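PDB 2YZV: ADP-ribosylglycohydrolase from Thermus thermophilus, which belongs to the ADP-ribosylglycohydrolase family and has an all-helical fold that binds two magnesium ions. Local coordinates for residues Q61-F74 with L131-N143. Sequence-based numbering, arbitrary orientation.
Sequences QALCLAESLLQRGF and LMRLAPLVLAYEN
Gln61 OE1 accepts a hydrogen bond from Arg133 NH1 at 2.8 Å, the donor lying nearly in line with the amide C=O and the oxygen near the guanidinium plane at its edge; the planes are 38° apart. Arginine suits this buried place because NH2 also bonds Ala154 O and Thr158 OG1, so three acceptors fix the group's rotation. The Met132 methyl CE packs against the Gln61 amide in van der Waals contact, 3.2 Å from NE2. The Met132 side chain lies about 5 Å from a bound magnesium ion.

Pro136 is a knob among Ala62, Ala66, Leu65 and Leu69. The small alanines let the ring come close: CG is 3.4 Å from Ala62 O, CB 4.0 Å from Ala66 CB. Leu69 branches, with CD1 against Leu137 CA and CD2 3.7 Å from Tyr141 CE2. Glycine suits the positive phi of Gly73 and, lacking a CB that would crowd the hydroxyl, brings CA 3.1 Å from Tyr141 OH. Phe74, CG anti to its N (chi1 -165°), brings its ring to Leu137 CD1.

The axes of segments 61-72 and 135-141 run roughly parallel, 27° apart, with helix 76-89 touching Leu65 and Arg133, helix 147-156 meeting Phe74 and Leu137, and helix 283-298 packing on Tyr141.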
loop_
_atom_site.group_PDB
_atom_site.type_symbol
_atom_site.label_atom_id
_atom_site.label_comp_id
_atom_site.label_asym_id
_atom_site.label_seq_id
_atom_site.Cartn_x
_atom_site.Cartn_y
_atom_site.Cartn_z
ATOM N N GLN A 61 -5.831 7.102 4.527
ATOM C CA GLN A 61 -6.741 6.645 3.487
ATOM C C GLN A 61 -7.028 5.154 3.614
ATOM O O GLN A 61 -8.149 4.710 3.362
ATOM C CB GLN A 61 -6.167 6.962 2.106
ATOM C CG GLN A 61 -6.332 8.417 1.713
ATOM C CD GLN A 61 -5.702 8.729 0.374
ATOM O OE1 GLN A 61 -5.850 7.972 -0.583
ATOM N NE2 GLN A 61 -5.000 9.852 0.297
ATOM N N ALA A 62 -6.017 4.380 4.000
ATOM C CA ALA A 62 -6.190 2.945 4.172
ATOM C C ALA A 62 -7.229 2.700 5.263
ATOM O O ALA A 62 -8.064 1.802 5.143
ATOM C CB ALA A 62 -4.859 2.289 4.550
ATOM N N LEU A 63 -7.179 3.506 6.320
ATOM C CA LEU A 63 -8.127 3.368 7.423
ATOM C C LEU A 63 -9.535 3.738 6.974
ATOM O O LEU A 63 -10.507 3.085 7.356
ATOM C CB LEU A 63 -7.707 4.244 8.610
ATOM C CG LEU A 63 -6.439 3.790 9.342
ATOM C CD1 LEU A 63 -6.058 4.806 10.402
ATOM C CD2 LEU A 63 -6.680 2.430 9.979
ATOM N N CYS A 64 -9.642 4.790 6.168
ATOM C CA CYS A 64 -10.936 5.229 5.659
ATOM C C CYS A 64 -11.551 4.144 4.788
ATOM O O CYS A 64 -12.732 3.816 4.926
ATOM C CB CYS A 64 -10.780 6.506 4.834
ATOM S SG CYS A 64 -10.402 7.964 5.813
ATOM N N LEU A 65 -10.742 3.599 3.883
ATOM C CA LEU A 65 -11.201 2.544 2.991
ATOM C C LEU A 65 -11.633 1.334 3.806
ATOM O O LEU A 65 -12.667 0.728 3.528
ATOM C CB LEU A 65 -10.089 2.149 2.013
ATOM C CG LEU A 65 -10.356 0.975 1.066
ATOM C CD1 LEU A 65 -11.572 1.264 0.192
ATOM C CD2 LEU A 65 -9.129 0.741 0.194
ATOM N N ALA A 66 -10.838 0.990 4.818
ATOM C CA ALA A 66 -11.143 -0.145 5.679
ATOM C C ALA A 66 -12.518 0.031 6.323
ATOM O O ALA A 66 -13.344 -0.881 6.294
ATOM C CB ALA A 66 -10.070 -0.287 6.764
ATOM N N GLU A 67 -12.761 1.202 6.899
ATOM C CA GLU A 67 -14.044 1.454 7.545
ATOM C C GLU A 67 -15.190 1.441 6.541
ATOM O O GLU A 67 -16.278 0.955 6.844
ATOM C CB GLU A 67 -14.012 2.785 8.300
ATOM C CG GLU A 67 -12.959 2.828 9.396
ATOM C CD GLU A 67 -13.229 3.901 10.431
ATOM O OE1 GLU A 67 -13.438 5.070 10.046
ATOM O OE2 GLU A 67 -13.228 3.570 11.636
ATOM N N SER A 68 -14.946 1.970 5.347
ATOM C CA SER A 68 -15.975 1.993 4.311
ATOM C C SER A 68 -16.385 0.574 3.913
ATOM O O SER A 68 -17.575 0.272 3.793
ATOM C CB SER A 68 -15.466 2.749 3.080
ATOM O OG SER A 68 -16.478 2.864 2.089
ATOM N N LEU A 69 -15.398 -0.296 3.712
ATOM C CA LEU A 69 -15.660 -1.679 3.317
ATOM C C LEU A 69 -16.458 -2.435 4.374
ATOM O O LEU A 69 -17.377 -3.191 4.054
ATOM C CB LEU A 69 -14.339 -2.410 3.051
ATOM C CG LEU A 69 -13.529 -1.903 1.854
ATOM C CD1 LEU A 69 -12.149 -2.547 1.841
ATOM C CD2 LEU A 69 -14.277 -2.213 0.570
ATOM N N LEU A 70 -16.104 -2.227 5.637
ATOM C CA LEU A 70 -16.787 -2.904 6.729
ATOM C C LEU A 70 -18.206 -2.401 6.952
ATOM O O LEU A 70 -19.073 -3.162 7.381
ATOM C CB LEU A 70 -15.983 -2.755 8.022
ATOM C CG LEU A 70 -14.639 -3.492 8.062
ATOM C CD1 LEU A 70 -13.874 -3.103 9.318
ATOM C CD2 LEU A 70 -14.874 -4.999 8.017
ATOM N N GLN A 71 -18.452 -1.128 6.656
ATOM C CA GLN A 71 -19.782 -0.564 6.867
ATOM C C GLN A 71 -20.742 -0.704 5.688
ATOM O O GLN A 71 -21.959 -0.667 5.875
ATOM C CB GLN A 71 -19.680 0.914 7.255
ATOM C CG GLN A 71 -20.956 1.466 7.878
ATOM C CD GLN A 71 -20.899 2.961 8.120
ATOM O OE1 GLN A 71 -20.907 3.754 7.178
ATOM N NE2 GLN A 71 -20.837 3.355 9.387
ATOM N N ARG A 72 -20.220 -0.864 4.476
ATOM C CA ARG A 72 -21.111 -0.996 3.329
ATOM C C ARG A 72 -20.537 -1.669 2.090
ATOM O O ARG A 72 -20.876 -1.299 0.965
ATOM C CB ARG A 72 -21.673 0.376 2.959
ATOM C CG ARG A 72 -20.631 1.464 2.830
ATOM C CD ARG A 72 -21.142 2.752 3.452
ATOM N NE ARG A 72 -22.397 3.195 2.850
ATOM C CZ ARG A 72 -23.075 4.270 3.240
ATOM N NH1 ARG A 72 -22.621 5.018 4.238
ATOM N NH2 ARG A 72 -24.210 4.596 2.636
ATOM N N GLY A 73 -19.690 -2.671 2.302
ATOM C CA GLY A 73 -19.098 -3.392 1.191
ATOM C C GLY A 73 -18.326 -2.474 0.266
ATOM O O GLY A 73 -17.770 -1.470 0.712
ATOM N N PHE A 74 -18.292 -2.810 -1.021
ATOM C CA PHE A 74 -17.573 -1.993 -1.989
ATOM C C PHE A 74 -18.465 -0.858 -2.474
ATOM O O PHE A 74 -19.337 -1.054 -3.325
ATOM C CB PHE A 74 -17.121 -2.837 -3.177
ATOM C CG PHE A 74 -16.093 -2.158 -4.027
ATOM C CD1 PHE A 74 -14.770 -2.087 -3.605
ATOM C CD2 PHE A 74 -16.452 -1.539 -5.219
ATOM C CE1 PHE A 74 -13.820 -1.404 -4.355
ATOM C CE2 PHE A 74 -15.510 -0.854 -5.978
ATOM C CZ PHE A 74 -14.188 -0.784 -5.544
ATOM N N LEU A 131 -1.904 2.687 -4.577
ATOM C CA LEU A 131 -1.127 1.573 -4.045
ATOM C C LEU A 131 -0.952 1.622 -2.539
ATOM O O LEU A 131 -0.929 0.590 -1.877
ATOM C CB LEU A 131 0.270 1.551 -4.668
ATOM C CG LEU A 131 0.405 1.606 -6.185
ATOM C CD1 LEU A 131 1.875 1.505 -6.550
ATOM C CD2 LEU A 131 -0.380 0.471 -6.818
ATOM N N MET A 132 -0.816 2.831 -2.009
ATOM C CA MET A 132 -0.571 3.020 -0.583
ATOM C C MET A 132 -1.704 2.621 0.348
ATOM O O MET A 132 -1.478 2.411 1.540
ATOM C CB MET A 132 -0.218 4.485 -0.316
ATOM C CG MET A 132 -1.361 5.438 -0.597
ATOM S SD MET A 132 -0.949 7.169 -0.309
ATOM C CE MET A 132 -2.583 7.851 -0.003
ATOM N N ARG A 133 -2.912 2.500 -0.191
ATOM C CA ARG A 133 -4.085 2.188 0.622
ATOM C C ARG A 133 -4.784 0.876 0.271
ATOM O O ARG A 133 -5.834 0.568 0.837
ATOM C CB ARG A 133 -5.102 3.328 0.471
ATOM C CG ARG A 133 -5.688 3.400 -0.949
ATOM C CD ARG A 133 -6.505 4.663 -1.227
ATOM N NE ARG A 133 -7.044 4.620 -2.588
ATOM C CZ ARG A 133 -7.049 5.647 -3.433
ATOM N NH1 ARG A 133 -6.546 6.820 -3.070
ATOM N NH2 ARG A 133 -7.542 5.492 -4.654
ATOM N N LEU A 134 -4.194 0.104 -0.637
ATOM C CA LEU A 134 -4.783 -1.145 -1.126
ATOM C C LEU A 134 -5.139 -2.312 -0.192
ATOM O O LEU A 134 -6.247 -2.845 -0.273
ATOM C CB LEU A 134 -3.904 -1.707 -2.247
ATOM C CG LEU A 134 -4.479 -1.903 -3.655
ATOM C CD1 LEU A 134 -3.807 -3.116 -4.273
ATOM C CD2 LEU A 134 -5.985 -2.106 -3.623
ATOM N N ALA A 135 -4.210 -2.718 0.672
ATOM C CA ALA A 135 -4.416 -3.857 1.573
ATOM C C ALA A 135 -5.832 -4.122 2.098
ATOM O O ALA A 135 -6.330 -5.245 1.992
ATOM C CB ALA A 135 -3.439 -3.774 2.746
ATOM N N PRO A 136 -6.497 -3.110 2.675
ATOM C CA PRO A 136 -7.855 -3.343 3.187
ATOM C C PRO A 136 -8.803 -4.007 2.181
ATOM O O PRO A 136 -9.593 -4.885 2.546
ATOM C CB PRO A 136 -8.317 -1.943 3.579
ATOM C CG PRO A 136 -7.041 -1.288 4.013
ATOM C CD PRO A 136 -6.073 -1.720 2.928
ATOM N N LEU A 137 -8.725 -3.592 0.921
ATOM C CA LEU A 137 -9.589 -4.160 -0.107
ATOM C C LEU A 137 -9.326 -5.644 -0.306
ATOM O O LEU A 137 -10.265 -6.442 -0.386
ATOM C CB LEU A 137 -9.394 -3.436 -1.441
ATOM C CG LEU A 137 -10.154 -4.026 -2.634
ATOM C CD1 LEU A 137 -11.651 -3.998 -2.368
ATOM C CD2 LEU A 137 -9.826 -3.225 -3.882
ATOM N N VAL A 138 -8.053 -6.019 -0.393
ATOM C CA VAL A 138 -7.706 -7.422 -0.599
ATOM C C VAL A 138 -8.046 -8.274 0.624
ATOM O O VAL A 138 -8.449 -9.433 0.489
ATOM C CB VAL A 138 -6.205 -7.579 -0.952
ATOM C CG1 VAL A 138 -5.855 -9.052 -1.124
ATOM C CG2 VAL A 138 -5.896 -6.818 -2.238
ATOM N N LEU A 139 -7.897 -7.707 1.817
ATOM C CA LEU A 139 -8.212 -8.460 3.028
ATOM C C LEU A 139 -9.674 -8.893 3.060
ATOM O O LEU A 139 -9.985 -10.019 3.450
ATOM C CB LEU A 139 -7.905 -7.629 4.278
ATOM C CG LEU A 139 -6.577 -7.912 4.989
ATOM C CD1 LEU A 139 -5.404 -7.689 4.053
ATOM C CD2 LEU A 139 -6.469 -7.005 6.200
ATOM N N ALA A 140 -10.566 -7.999 2.647
ATOM C CA ALA A 140 -11.997 -8.296 2.664
ATOM C C ALA A 140 -12.529 -8.970 1.404
ATOM O O ALA A 140 -13.455 -9.777 1.477
ATOM C CB ALA A 140 -12.786 -7.019 2.937
ATOM N N TYR A 141 -11.949 -8.658 0.251
ATOM C CA TYR A 141 -12.426 -9.237 -1.003
ATOM C C TYR A 141 -11.440 -10.190 -1.671
ATOM O O TYR A 141 -11.476 -10.396 -2.882
ATOM C CB TYR A 141 -12.817 -8.107 -1.962
ATOM C CG TYR A 141 -14.102 -7.423 -1.560
ATOM C CD1 TYR A 141 -15.336 -7.924 -1.974
ATOM C CD2 TYR A 141 -14.090 -6.307 -0.726
ATOM C CE1 TYR A 141 -16.524 -7.335 -1.569
ATOM C CE2 TYR A 141 -15.279 -5.707 -0.311
ATOM C CZ TYR A 141 -16.492 -6.229 -0.738
ATOM O OH TYR A 141 -17.674 -5.657 -0.329
ATOM N N GLU A 142 -10.579 -10.789 -0.857
ATOM C CA GLU A 142 -9.568 -11.729 -1.329
ATOM C C GLU A 142 -10.107 -12.784 -2.293
ATOM O O GLU A 142 -9.494 -13.080 -3.317
ATOM C CB GLU A 142 -8.943 -12.464 -0.141
ATOM C CG GLU A 142 -7.837 -13.432 -0.529
ATOM C CD GLU A 142 -7.626 -14.519 0.507
ATOM O OE1 GLU A 142 -7.785 -14.230 1.709
ATOM O OE2 GLU A 142 -7.296 -15.659 0.115
ATOM N N ASN A 143 -11.262 -13.341 -1.952
ATOM C CA ASN A 143 -11.853 -14.413 -2.742
ATOM C C ASN A 143 -12.831 -14.014 -3.837
ATOM O O ASN A 143 -13.332 -14.874 -4.566
ATOM C CB ASN A 143 -12.514 -15.403 -1.785
ATOM C CG ASN A 143 -11.608 -15.770 -0.632
ATOM O OD1 ASN A 143 -10.500 -16.260 -0.837
ATOM N ND2 ASN A 143 -12.067 -15.522 0.588
#